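Side-chain contacts in putative uronate isomerase (Thermotoga maritima, PDB 4NAR), which is of uncertain function but may have lactate racemase activity: residues G71-M76 against V282-K287; K312-N317 against V375-S380; R325-H330 against K347-H352; D384-R387 against G392-D395. All coordinates share one frame; numbering follows the deposited sequence.

Contact 1: G71-M76 against V282-K287; sequences GTHRTM and VWTAGK. With SO4 (sulfate ion), chain B; SO4 (sulfate ion), chain C.
His-73 and Trp-283 meet rim to rim beside a bound sulfate, their planes turned 84° from each other so that neither ring lies over the other's face. NE2 of His-73 comes to CD1 of Trp-283 at 4.0 Å, at the edge of the indole and close to its plane. That same edge serves the anion: Trp-283 NE1 gives a hydrogen bond to sulfate O4 at 3.0 Å, with an N-H...O angle of 156°. Placing CG anti to the backbone N (chi1 -161°) carries the indole off the helix toward the loop. A large ring with one N-H suits a place that needs both apolar surface and a donor.

From the loop side Thr-72 grips the sulfate twice. Thr-72 N bonds to O2 of this first sulfate at 2.9 Å, and Thr-72 OG1 donates to its O3 at 2.7 Å. The same end of the imidazole, NE2 and CE1, also meets Thr-284 CG2, obliquely, with His-73 NE2 at 3.9 Å, while His-73 ND1 is hydrogen-bonded to Asp-38. Lys-287 NZ reaches the second sulfate through weak bonds and is also paired with Glu-155.

The sulfates, probably from the crystallisation liquor, are consistent with a pocket able to hold anions between the loop that follows strand 63-68 and helix 282-285, with Asn-348 of helix 347-357 and His-180 of helix 173-186 also bonding to the first sulfate.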
loop_
_atom_site.group_PDB
_atom_site.type_symbol
_atom_site.label_atom_id
_atom_site.label_comp_id
_atom_site.label_asym_id
_atom_site.label_seq_id
_atom_site.Cartn_x
_atom_site.Cartn_y
_atom_site.Cartn_z
ATOM N N GLY A 71 -2.841 -5.454 -5.717
ATOM C CA GLY A 71 -3.794 -5.544 -4.618
ATOM C C GLY A 71 -5.208 -5.438 -5.193
ATOM O O GLY A 71 -5.503 -6.044 -6.232
ATOM N N THR A 72 -6.084 -4.662 -4.553
ATOM C CA THR A 72 -7.434 -4.459 -5.105
ATOM C C THR A 72 -7.508 -3.362 -6.178
ATOM O O THR A 72 -8.585 -3.124 -6.741
ATOM C CB THR A 72 -8.478 -4.106 -4.014
ATOM O OG1 THR A 72 -8.051 -2.940 -3.307
ATOM C CG2 THR A 72 -8.667 -5.259 -3.027
ATOM N N HIS A 73 -6.380 -2.696 -6.449
ATOM C CA HIS A 73 -6.353 -1.566 -7.389
ATOM C C HIS A 73 -6.661 -1.958 -8.834
ATOM O O HIS A 73 -6.542 -3.130 -9.208
ATOM C CB HIS A 73 -4.996 -0.863 -7.377
ATOM C CG HIS A 73 -4.570 -0.380 -6.031
ATOM N ND1 HIS A 73 -3.299 0.100 -5.789
ATOM C CD2 HIS A 73 -5.233 -0.317 -4.853
ATOM C CE1 HIS A 73 -3.202 0.449 -4.516
ATOM N NE2 HIS A 73 -4.359 0.204 -3.926
ATOM N N ARG A 74 -7.014 -0.960 -9.646
ATOM C CA ARG A 74 -7.384 -1.187 -11.052
ATOM C C ARG A 74 -6.243 -1.814 -11.849
ATOM O O ARG A 74 -5.070 -1.749 -11.447
ATOM C CB ARG A 74 -7.847 0.111 -11.747
ATOM C CG ARG A 74 -6.791 1.249 -11.808
ATOM C CD ARG A 74 -7.220 2.342 -12.822
ATOM N NE ARG A 74 -6.255 3.437 -12.955
ATOM C CZ ARG A 74 -5.183 3.407 -13.752
ATOM N NH1 ARG A 74 -4.924 2.326 -14.485
ATOM N NH2 ARG A 74 -4.357 4.456 -13.809
ATOM N N THR A 75 -6.593 -2.430 -12.974
ATOM C CA THR A 75 -5.600 -2.928 -13.904
ATOM C C THR A 75 -4.890 -1.747 -14.539
ATOM O O THR A 75 -5.447 -0.642 -14.639
ATOM C CB THR A 75 -6.244 -3.760 -15.027
ATOM O OG1 THR A 75 -7.316 -3.002 -15.617
ATOM C CG2 THR A 75 -6.792 -5.058 -14.471
HETATM N N MSE A 76 -3.658 -1.987 -14.971
HETATM C CA MSE A 76 -2.891 -0.969 -15.668
HETATM C C MSE A 76 -2.920 -1.155 -17.173
HETATM O O MSE A 76 -2.961 -2.288 -17.675
HETATM C CB MSE A 76 -1.449 -0.948 -15.176
HETATM C CG MSE A 76 -1.237 0.119 -14.113
HETATM SE SE MSE A 76 0.305 -0.289 -13.060
HETATM C CE MSE A 76 1.723 0.215 -14.253
ATOM N N VAL A 282 -10.524 7.635 -3.717
ATOM C CA VAL A 282 -10.457 7.835 -2.266
ATOM C C VAL A 282 -9.671 6.717 -1.559
ATOM O O VAL A 282 -8.928 6.974 -0.595
ATOM C CB VAL A 282 -11.860 7.995 -1.660
ATOM C CG1 VAL A 282 -11.768 8.239 -0.167
ATOM C CG2 VAL A 282 -12.594 9.161 -2.351
ATOM N N TRP A 283 -9.812 5.493 -2.070
ATOM C CA TRP A 283 -9.087 4.336 -1.549
ATOM C C TRP A 283 -7.612 4.645 -1.321
ATOM O O TRP A 283 -7.068 4.288 -0.284
ATOM C CB TRP A 283 -9.206 3.145 -2.501
ATOM C CG TRP A 283 -8.887 1.805 -1.867
ATOM C CD1 TRP A 283 -7.744 1.057 -2.026
ATOM C CD2 TRP A 283 -9.742 1.047 -1.001
ATOM N NE1 TRP A 283 -7.845 -0.119 -1.310
ATOM C CE2 TRP A 283 -9.059 -0.148 -0.672
ATOM C CE3 TRP A 283 -11.030 1.258 -0.483
ATOM C CZ2 TRP A 283 -9.623 -1.130 0.170
ATOM C CZ3 TRP A 283 -11.589 0.288 0.342
ATOM C CH2 TRP A 283 -10.881 -0.888 0.671
ATOM N N THR A 284 -6.959 5.306 -2.275
ATOM C CA THR A 284 -5.574 5.700 -2.046
ATOM C C THR A 284 -5.417 7.123 -1.499
ATOM O O THR A 284 -4.493 7.384 -0.710
ATOM C CB THR A 284 -4.709 5.535 -3.290
ATOM O OG1 THR A 284 -5.358 6.163 -4.411
ATOM C CG2 THR A 284 -4.476 4.061 -3.570
ATOM N N ALA A 285 -6.300 8.040 -1.897
ATOM C CA ALA A 285 -6.164 9.419 -1.427
ATOM C C ALA A 285 -6.406 9.516 0.086
ATOM O O ALA A 285 -5.993 10.499 0.729
ATOM C CB ALA A 285 -7.075 10.347 -2.178
ATOM N N GLY A 286 -7.046 8.484 0.643
ATOM C CA GLY A 286 -7.242 8.369 2.085
ATOM C C GLY A 286 -5.939 8.399 2.889
ATOM O O GLY A 286 -5.964 8.711 4.090
ATOM N N LYS A 287 -4.813 8.077 2.241
ATOM C CA LYS A 287 -3.475 8.262 2.841
ATOM C C LYS A 287 -3.279 9.655 3.462
ATOM O O LYS A 287 -2.535 9.816 4.438
ATOM C CB LYS A 287 -2.374 8.009 1.807
ATOM C CG LYS A 287 -1.829 6.584 1.808
ATOM C CD LYS A 287 -1.401 6.151 0.404
ATOM C CE LYS A 287 -0.687 4.811 0.436
ATOM N NZ LYS A 287 -1.498 3.760 1.138
HETATM S S SO4 B . -5.544 -3.164 -0.884
HETATM O O1 SO4 B . -4.859 -3.911 0.185
HETATM O O2 SO4 B . -4.916 -3.487 -2.176
HETATM O O3 SO4 B . -6.968 -3.526 -0.890
HETATM O O4 SO4 B . -5.418 -1.714 -0.626
HETATM S S SO4 C . -0.265 0.785 -0.882
HETATM O O1 SO4 C . 0.904 0.035 -0.376
HETATM O O2 SO4 C . -0.577 0.341 -2.254
HETATM O O3 SO4 C . -1.462 0.586 -0.047
HETATM O O4 SO4 C . 0.099 2.205 -0.892
#

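Contact 2: K312-N317 against V375-S380; sequences KRFHSN and VILATS
Phe-314 and Leu-377 join two parts of a parallel five-stranded sheet domain: the loop leading from strand 302-308 to helix 318-327, and the neighbouring strand 373-379. The segments bury little of each other, and no hydrogen bond passes between them.

The apolar part is a single meeting of ring and branch. CE1 of Phe-314 lies 4.1 Å from the methyl CD1 of Leu-377, which approaches the ring obliquely. Phe-314 holds CG anti to its carbonyl carbon (chi1 -64°), which swings the ring from the loop toward the strand, and Leu-377 points its side chain to meet it. Both are buried, and Val-282 of helix 282-285 touches both, so an aromatic ring and a branched aliphatic chain suit this interior layer. Ile-324 and Tyr-329 also pack on the ring.

At the surface end the contact is van der Waals, where the CA atoms of Lys-312 and Ser-380 come within 5.2 Å. Lys-312 contributes its aliphatic base, while its amino end leads away from the strand, as suits an exposed lysine. The serine hydroxyl makes its hydrogen bonding elsewhere, shared between the carbonyl oxygens of Ile-311 and Pro-309, tying the chain at Ser-380 to the loop before Lys-312. With OG between the backbone N and the carbonyl carbon (chi1 52°), Ser-380 brings this oxygen beside the base of the lysine side chain, OG standing 3.7 Å from CB of Lys-312.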
loop_
_atom_site.group_PDB
_atom_site.type_symbol
_atom_site.label_atom_id
_atom_site.label_comp_id
_atom_site.label_asym_id
_atom_site.label_seq_id
_atom_site.Cartn_x
_atom_site.Cartn_y
_atom_site.Cartn_z
ATOM N N LYS A 312 -12.926 11.281 -8.737
ATOM C CA LYS A 312 -14.377 11.234 -8.906
ATOM C C LYS A 312 -15.007 9.901 -8.460
ATOM O O LYS A 312 -16.188 9.652 -8.717
ATOM C CB LYS A 312 -14.763 11.589 -10.358
ATOM C CG LYS A 312 -13.824 11.015 -11.415
ATOM C CD LYS A 312 -14.187 11.501 -12.831
ATOM C CE LYS A 312 -13.368 10.769 -13.919
ATOM N NZ LYS A 312 -14.205 9.866 -14.787
ATOM N N ARG A 313 -14.227 9.058 -7.782
ATOM C CA ARG A 313 -14.734 7.770 -7.293
ATOM C C ARG A 313 -14.062 7.343 -5.975
ATOM O O ARG A 313 -13.033 7.896 -5.577
ATOM C CB ARG A 313 -14.537 6.685 -8.351
ATOM C CG ARG A 313 -13.123 6.118 -8.327
ATOM C CD ARG A 313 -12.785 5.458 -9.644
ATOM N NE ARG A 313 -11.467 4.822 -9.629
ATOM C CZ ARG A 313 -10.494 5.076 -10.509
ATOM N NH1 ARG A 313 -10.686 5.978 -11.471
ATOM N NH2 ARG A 313 -9.328 4.432 -10.422
ATOM N N PHE A 314 -14.651 6.364 -5.296
ATOM C CA PHE A 314 -14.091 5.881 -4.042
ATOM C C PHE A 314 -13.185 4.676 -4.273
ATOM O O PHE A 314 -12.125 4.551 -3.637
ATOM C CB PHE A 314 -15.202 5.536 -3.051
ATOM C CG PHE A 314 -16.021 6.719 -2.643
ATOM C CD1 PHE A 314 -15.641 7.497 -1.545
ATOM C CD2 PHE A 314 -17.149 7.084 -3.379
ATOM C CE1 PHE A 314 -16.387 8.623 -1.180
ATOM C CE2 PHE A 314 -17.911 8.196 -3.019
ATOM C CZ PHE A 314 -17.528 8.969 -1.918
ATOM N N HIS A 315 -13.618 3.786 -5.161
ATOM C CA HIS A 315 -12.822 2.617 -5.537
ATOM C C HIS A 315 -13.112 2.358 -7.010
ATOM O O HIS A 315 -14.188 2.732 -7.485
ATOM C CB HIS A 315 -13.213 1.400 -4.685
ATOM C CG HIS A 315 -12.181 0.312 -4.668
ATOM N ND1 HIS A 315 -12.021 -0.590 -5.704
ATOM C CD2 HIS A 315 -11.258 -0.028 -3.732
ATOM C CE1 HIS A 315 -11.043 -1.431 -5.407
ATOM N NE2 HIS A 315 -10.566 -1.113 -4.213
ATOM N N SER A 316 -12.177 1.742 -7.738
ATOM C CA SER A 316 -12.405 1.501 -9.169
ATOM C C SER A 316 -13.237 0.235 -9.414
ATOM O O SER A 316 -13.924 0.114 -10.438
ATOM C CB SER A 316 -11.087 1.460 -9.952
ATOM O OG SER A 316 -10.171 0.527 -9.387
ATOM N N ASN A 317 -13.165 -0.702 -8.472
ATOM C CA ASN A 317 -14.011 -1.886 -8.496
ATOM C C ASN A 317 -15.460 -1.516 -8.116
ATOM O O ASN A 317 -15.722 -1.128 -6.973
ATOM C CB ASN A 317 -13.446 -2.928 -7.535
ATOM C CG ASN A 317 -14.239 -4.218 -7.543
ATOM O OD1 ASN A 317 -15.216 -4.353 -6.803
ATOM N ND2 ASN A 317 -13.826 -5.175 -8.379
ATOM N N VAL A 375 -12.996 15.156 8.230
ATOM C CA VAL A 375 -12.321 14.787 6.981
ATOM C C VAL A 375 -13.096 15.353 5.805
ATOM O O VAL A 375 -14.282 15.035 5.611
ATOM C CB VAL A 375 -12.249 13.251 6.781
ATOM C CG1 VAL A 375 -11.583 12.927 5.434
ATOM C CG2 VAL A 375 -11.531 12.586 7.952
ATOM N N ILE A 376 -12.440 16.188 5.014
ATOM C CA ILE A 376 -13.136 16.880 3.938
ATOM C C ILE A 376 -12.574 16.477 2.583
ATOM O O ILE A 376 -11.358 16.417 2.392
ATOM C CB ILE A 376 -13.063 18.404 4.142
ATOM C CG1 ILE A 376 -13.801 18.776 5.435
ATOM C CG2 ILE A 376 -13.648 19.166 2.941
ATOM C CD1 ILE A 376 -13.030 19.759 6.322
ATOM N N LEU A 377 -13.475 16.173 1.652
ATOM C CA LEU A 377 -13.094 15.848 0.292
ATOM C C LEU A 377 -13.170 17.107 -0.576
ATOM O O LEU A 377 -14.261 17.664 -0.796
ATOM C CB LEU A 377 -14.010 14.768 -0.284
ATOM C CG LEU A 377 -13.883 13.341 0.265
ATOM C CD1 LEU A 377 -14.533 12.294 -0.685
ATOM C CD2 LEU A 377 -12.424 12.997 0.543
ATOM N N ALA A 378 -12.013 17.566 -1.051
ATOM C CA ALA A 378 -11.963 18.650 -2.035
ATOM C C ALA A 378 -11.599 18.058 -3.399
ATOM O O ALA A 378 -10.462 18.173 -3.867
ATOM C CB ALA A 378 -10.964 19.727 -1.617
ATOM N N THR A 379 -12.581 17.403 -4.016
ATOM C CA THR A 379 -12.377 16.609 -5.217
ATOM C C THR A 379 -13.519 16.896 -6.194
ATOM O O THR A 379 -14.326 17.799 -5.953
ATOM C CB THR A 379 -12.351 15.089 -4.878
ATOM O OG1 THR A 379 -13.685 14.570 -4.819
ATOM C CG2 THR A 379 -11.670 14.819 -3.536
ATOM N N SER A 380 -13.602 16.149 -7.294
ATOM C CA SER A 380 -14.726 16.352 -8.207
ATOM C C SER A 380 -15.903 15.430 -7.880
ATOM O O SER A 380 -16.844 15.291 -8.671
ATOM C CB SER A 380 -14.315 16.272 -9.687
ATOM O OG SER A 380 -13.598 15.090 -9.949
#

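Contact 3: R325-H330 against K347-H352; sequences REIGYH and KNVAAH. With SO4 (sulfate ion), chain B.
Next to the sulfate site, the end of helix 318-327 and the loop after it pack against helix 347-357, and a buried tyrosine-histidine hydrogen bond joins the two. Tyr-329 OH and His-352 NE2 are 2.7 Å apart, each atom lying at the edge of the other's ring and near its plane. The rings themselves meet obliquely, with planes at 69° and centroids 5.3 Å apart. His-352 sets CG anti to the backbone N (chi1 159°), which brings the imidazole to the side where the Tyr-329 hydroxyl stands.

Nearer the start of each segment the meeting is apolar: CG2 of Ile-327 touches CG1 of Val-349 at 4.2 Å, two beta-branched side chains filling a buried interface. Gly-328 lies between the two layers as the first residue to leave the helix, and its positive phi of 69° is readily adopted without a side chain. On another side of helix 347-357, Asn-348 ND2 donates to sulfate O3 at 3.3 Å.

The bond to Tyr-329 probably helps to fix the rotation of the imidazole, on which the sulfate-binding Trp-283 stacks. Either partner could be the donor, and the short bond satisfies two polar atoms in the interior.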
loop_
_atom_site.group_PDB
_atom_site.type_symbol
_atom_site.label_atom_id
_atom_site.label_comp_id
_atom_site.label_asym_id
_atom_site.label_seq_id
_atom_site.Cartn_x
_atom_site.Cartn_y
_atom_site.Cartn_z
ATOM N N ARG A 325 -20.015 3.300 -0.391
ATOM C CA ARG A 325 -21.162 4.208 -0.333
ATOM C C ARG A 325 -22.312 3.683 0.547
ATOM O O ARG A 325 -23.017 4.474 1.172
ATOM C CB ARG A 325 -21.676 4.524 -1.744
ATOM C CG ARG A 325 -20.789 5.484 -2.538
ATOM C CD ARG A 325 -21.351 5.787 -3.945
ATOM N NE ARG A 325 -20.964 4.775 -4.933
ATOM C CZ ARG A 325 -21.797 3.903 -5.512
ATOM N NH1 ARG A 325 -23.090 3.911 -5.211
ATOM N NH2 ARG A 325 -21.334 3.026 -6.404
ATOM N N GLU A 326 -22.504 2.363 0.594
ATOM C CA GLU A 326 -23.510 1.771 1.483
ATOM C C GLU A 326 -23.235 2.091 2.957
ATOM O O GLU A 326 -24.079 2.670 3.654
ATOM C CB GLU A 326 -23.577 0.251 1.303
ATOM C CG GLU A 326 -24.799 -0.243 0.531
ATOM C CD GLU A 326 -24.494 -1.450 -0.369
ATOM O OE1 GLU A 326 -23.762 -2.374 0.082
ATOM O OE2 GLU A 326 -24.987 -1.469 -1.529
ATOM N N ILE A 327 -22.058 1.702 3.434
ATOM C CA ILE A 327 -21.743 1.882 4.842
ATOM C C ILE A 327 -21.339 3.335 5.180
ATOM O O ILE A 327 -21.659 3.835 6.261
ATOM C CB ILE A 327 -20.666 0.860 5.318
ATOM C CG1 ILE A 327 -20.611 0.794 6.849
ATOM C CG2 ILE A 327 -19.278 1.142 4.687
ATOM C CD1 ILE A 327 -19.459 -0.041 7.363
ATOM N N GLY A 328 -20.647 4.009 4.261
ATOM C CA GLY A 328 -20.171 5.362 4.521
ATOM C C GLY A 328 -19.066 5.397 5.577
ATOM O O GLY A 328 -18.652 4.354 6.132
ATOM N N TYR A 329 -18.591 6.601 5.884
ATOM C CA TYR A 329 -17.402 6.737 6.723
ATOM C C TYR A 329 -17.725 7.002 8.188
ATOM O O TYR A 329 -18.319 8.022 8.532
ATOM C CB TYR A 329 -16.487 7.811 6.144
ATOM C CG TYR A 329 -15.839 7.398 4.833
ATOM C CD1 TYR A 329 -14.591 6.766 4.822
ATOM C CD2 TYR A 329 -16.465 7.635 3.615
ATOM C CE1 TYR A 329 -13.982 6.384 3.624
ATOM C CE2 TYR A 329 -15.866 7.268 2.414
ATOM C CZ TYR A 329 -14.618 6.638 2.426
ATOM O OH TYR A 329 -14.005 6.252 1.246
ATOM N N HIS A 330 -17.301 6.083 9.051
ATOM C CA HIS A 330 -17.676 6.109 10.458
ATOM C C HIS A 330 -16.557 5.587 11.352
ATOM O O HIS A 330 -15.581 5.010 10.860
ATOM C CB HIS A 330 -18.903 5.224 10.679
ATOM C CG HIS A 330 -20.101 5.625 9.871
ATOM N ND1 HIS A 330 -21.067 6.477 10.354
ATOM C CD2 HIS A 330 -20.494 5.272 8.618
ATOM C CE1 HIS A 330 -22.011 6.638 9.435
ATOM N NE2 HIS A 330 -21.683 5.923 8.375
ATOM N N LYS A 347 -14.904 -6.886 5.021
ATOM C CA LYS A 347 -14.092 -6.309 6.087
ATOM C C LYS A 347 -12.964 -5.375 5.633
ATOM O O LYS A 347 -12.480 -4.549 6.428
ATOM C CB LYS A 347 -13.564 -7.417 7.000
ATOM C CG LYS A 347 -14.640 -7.946 7.941
ATOM C CD LYS A 347 -14.171 -9.150 8.728
ATOM C CE LYS A 347 -15.319 -9.741 9.543
ATOM N NZ LYS A 347 -15.359 -9.133 10.892
ATOM N N ASN A 348 -12.556 -5.498 4.369
ATOM C CA ASN A 348 -11.545 -4.615 3.792
ATOM C C ASN A 348 -12.139 -3.203 3.667
ATOM O O ASN A 348 -11.574 -2.228 4.187
ATOM C CB ASN A 348 -11.065 -5.160 2.429
ATOM C CG ASN A 348 -9.753 -4.513 1.941
ATOM O OD1 ASN A 348 -9.296 -3.475 2.458
ATOM N ND2 ASN A 348 -9.150 -5.129 0.926
ATOM N N VAL A 349 -13.285 -3.104 2.996
ATOM C CA VAL A 349 -14.079 -1.873 2.986
ATOM C C VAL A 349 -14.376 -1.359 4.410
ATOM O O VAL A 349 -14.251 -0.154 4.688
ATOM C CB VAL A 349 -15.416 -2.079 2.241
ATOM C CG1 VAL A 349 -16.316 -0.837 2.373
ATOM C CG2 VAL A 349 -15.163 -2.431 0.777
ATOM N N ALA A 350 -14.769 -2.269 5.303
ATOM C CA ALA A 350 -15.040 -1.882 6.684
ATOM C C ALA A 350 -13.803 -1.239 7.309
ATOM O O ALA A 350 -13.886 -0.169 7.935
ATOM C CB ALA A 350 -15.500 -3.093 7.517
ATOM N N ALA A 351 -12.651 -1.885 7.138
ATOM C CA ALA A 351 -11.412 -1.351 7.703
ATOM C C ALA A 351 -11.065 0.014 7.077
ATOM O O ALA A 351 -10.653 0.951 7.779
ATOM C CB ALA A 351 -10.253 -2.362 7.532
ATOM N N HIS A 352 -11.248 0.119 5.761
ATOM C CA HIS A 352 -10.920 1.340 5.018
ATOM C C HIS A 352 -11.652 2.569 5.571
ATOM O O HIS A 352 -11.056 3.620 5.846
ATOM C CB HIS A 352 -11.304 1.163 3.552
ATOM C CG HIS A 352 -11.491 2.460 2.814
ATOM N ND1 HIS A 352 -10.440 3.264 2.439
ATOM C CD2 HIS A 352 -12.618 3.068 2.364
ATOM C CE1 HIS A 352 -10.908 4.327 1.790
ATOM N NE2 HIS A 352 -12.220 4.231 1.739
HETATM S S SO4 B . -5.544 -3.164 -0.884
HETATM O O1 SO4 B . -4.859 -3.911 0.185
HETATM O O2 SO4 B . -4.916 -3.487 -2.176
HETATM O O3 SO4 B . -6.968 -3.526 -0.890
HETATM O O4 SO4 B . -5.418 -1.714 -0.626
#

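Contact 4: D384-R387 against G392-D395; sequences DECR and GYMD
The ring of Tyr-393 receives the sulfur of Cys-386 at its edge, not over a face: SG lies 5.4 Å from the ring centroid and 82° off the ring normal. This is a Cys sulfur-aromatic contact within a beta-alpha-beta unit, in which strand 373-379, helix 383-388 and strand 392-393 follow one another and the two strands are parallel neighbours. CD2 of Tyr-393 is the ring atom that meets SG of Cys-386, at 4.0 Å. Tyr-393 turns its side chain toward the helix, with CG anti to the backbone N (chi1 174°), and this presents the rim of the ring to SG.

Cys-386 is buried, and its side chain points from the helix to the sheet. A short, weakly polar thiol suits this spot, where helix and strand lie close; the same residue also packs on Leu-377 of strand 373-379 and on Ile-381. Gly-392, without a side chain, meets Cys-386 through its backbone carbonyl. That oxygen also pairs with the backbone of Leu-377 in the sheet.

On the exposed side of the helix Asp-384 and Arg-387, one turn apart, form a salt bridge of charges only, NH1 of Arg-387 standing 3.3 Å from OD1 of Asp-384 with the oxygen well out of the guanidinium plane. Close to the thiol, CB of Cys-386 lies 3.7 Å from O of Gly-392.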
loop_
_atom_site.group_PDB
_atom_site.type_symbol
_atom_site.label_atom_id
_atom_site.label_comp_id
_atom_site.label_asym_id
_atom_site.label_seq_id
_atom_site.Cartn_x
_atom_site.Cartn_y
_atom_site.Cartn_z
ATOM N N ASP A 384 -23.065 16.723 -2.372
ATOM C CA ASP A 384 -24.142 15.876 -1.879
ATOM C C ASP A 384 -23.708 14.416 -1.793
ATOM O O ASP A 384 -24.091 13.711 -0.862
ATOM C CB ASP A 384 -25.411 16.045 -2.722
ATOM C CG ASP A 384 -26.065 17.423 -2.526
ATOM O OD1 ASP A 384 -25.853 18.047 -1.459
ATOM O OD2 ASP A 384 -26.783 17.884 -3.442
ATOM N N GLU A 385 -22.886 13.978 -2.743
ATOM C CA GLU A 385 -22.383 12.614 -2.725
ATOM C C GLU A 385 -21.364 12.398 -1.610
ATOM O O GLU A 385 -21.248 11.295 -1.064
ATOM C CB GLU A 385 -21.850 12.216 -4.106
ATOM C CG GLU A 385 -22.967 11.609 -4.986
ATOM C CD GLU A 385 -22.816 11.891 -6.481
ATOM O OE1 GLU A 385 -21.657 11.985 -6.955
ATOM O OE2 GLU A 385 -23.863 12.001 -7.179
ATOM N N CYS A 386 -20.659 13.469 -1.242
ATOM C CA CYS A 386 -19.775 13.450 -0.073
ATOM C C CYS A 386 -20.525 13.303 1.256
ATOM O O CYS A 386 -20.152 12.482 2.110
ATOM C CB CYS A 386 -18.919 14.726 -0.018
ATOM S SG CYS A 386 -17.587 14.809 -1.254
ATOM N N ARG A 387 -21.557 14.117 1.465
ATOM C CA ARG A 387 -22.241 14.040 2.747
ATOM C C ARG A 387 -23.015 12.724 2.851
ATOM O O ARG A 387 -23.120 12.154 3.942
ATOM C CB ARG A 387 -23.083 15.286 3.053
ATOM C CG ARG A 387 -24.444 15.370 2.409
ATOM C CD ARG A 387 -25.327 16.328 3.212
ATOM N NE ARG A 387 -24.921 17.731 3.061
ATOM C CZ ARG A 387 -25.605 18.636 2.358
ATOM N NH1 ARG A 387 -26.744 18.297 1.760
ATOM N NH2 ARG A 387 -25.168 19.891 2.264
ATOM N N GLY A 392 -17.026 15.532 4.699
ATOM C CA GLY A 392 -17.179 16.943 4.385
ATOM C C GLY A 392 -16.865 17.259 2.929
ATOM O O GLY A 392 -16.428 16.377 2.172
ATOM N N TYR A 393 -17.077 18.521 2.534
ATOM C CA TYR A 393 -16.816 18.960 1.157
ATOM C C TYR A 393 -16.209 20.362 1.096
ATOM O O TYR A 393 -16.559 21.238 1.888
ATOM C CB TYR A 393 -18.106 18.944 0.324
ATOM C CG TYR A 393 -17.961 19.533 -1.075
ATOM C CD1 TYR A 393 -18.232 20.882 -1.328
ATOM C CD2 TYR A 393 -17.546 18.736 -2.146
ATOM C CE1 TYR A 393 -18.089 21.414 -2.607
ATOM C CE2 TYR A 393 -17.409 19.259 -3.429
ATOM C CZ TYR A 393 -17.687 20.594 -3.652
ATOM O OH TYR A 393 -17.546 21.103 -4.925
HETATM N N MSE A 394 -15.305 20.567 0.141
HETATM C CA MSE A 394 -14.856 21.911 -0.216
HETATM C C MSE A 394 -14.675 21.959 -1.718
HETATM O O MSE A 394 -14.153 21.010 -2.319
HETATM C CB MSE A 394 -13.547 22.303 0.487
HETATM C CG MSE A 394 -13.731 22.988 1.830
HETATM SE SE MSE A 394 -12.021 23.557 2.621
HETATM C CE MSE A 394 -12.651 23.895 4.441
ATOM N N ASP A 395 -15.140 23.049 -2.321
ATOM C CA ASP A 395 -14.932 23.299 -3.737
ATOM C C ASP A 395 -13.430 23.314 -3.962
ATOM O O ASP A 395 -12.737 24.157 -3.383
ATOM C CB ASP A 395 -15.523 24.660 -4.102
ATOM C CG ASP A 395 -15.644 24.876 -5.605
ATOM O OD1 ASP A 395 -14.936 24.196 -6.396
ATOM O OD2 ASP A 395 -16.459 25.750 -5.994
#

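From the N terminus, contact 1 closes the longest loop, bringing the loop after strand 63-68 of the seven-stranded mixed sheet to helix 282-285, 206 residues on. Contact 2 opens only after that and spans 312-317 to 375-380; contact 3 is nested inside its loop, joining helices 318-327 and 347-357. Contact 4 follows in series as a short closure from helix 383-388 to strand 392-393. No loops cross. Contacts 1 and 2 are tied by probable backbone hydrogen bonds of 282-283 with 313-314, contacts 1 and 3 share a sulfate, and contacts 2 and 4 reach adjacent strands of the parallel sheet. Contacts 3 and 4 do not touch.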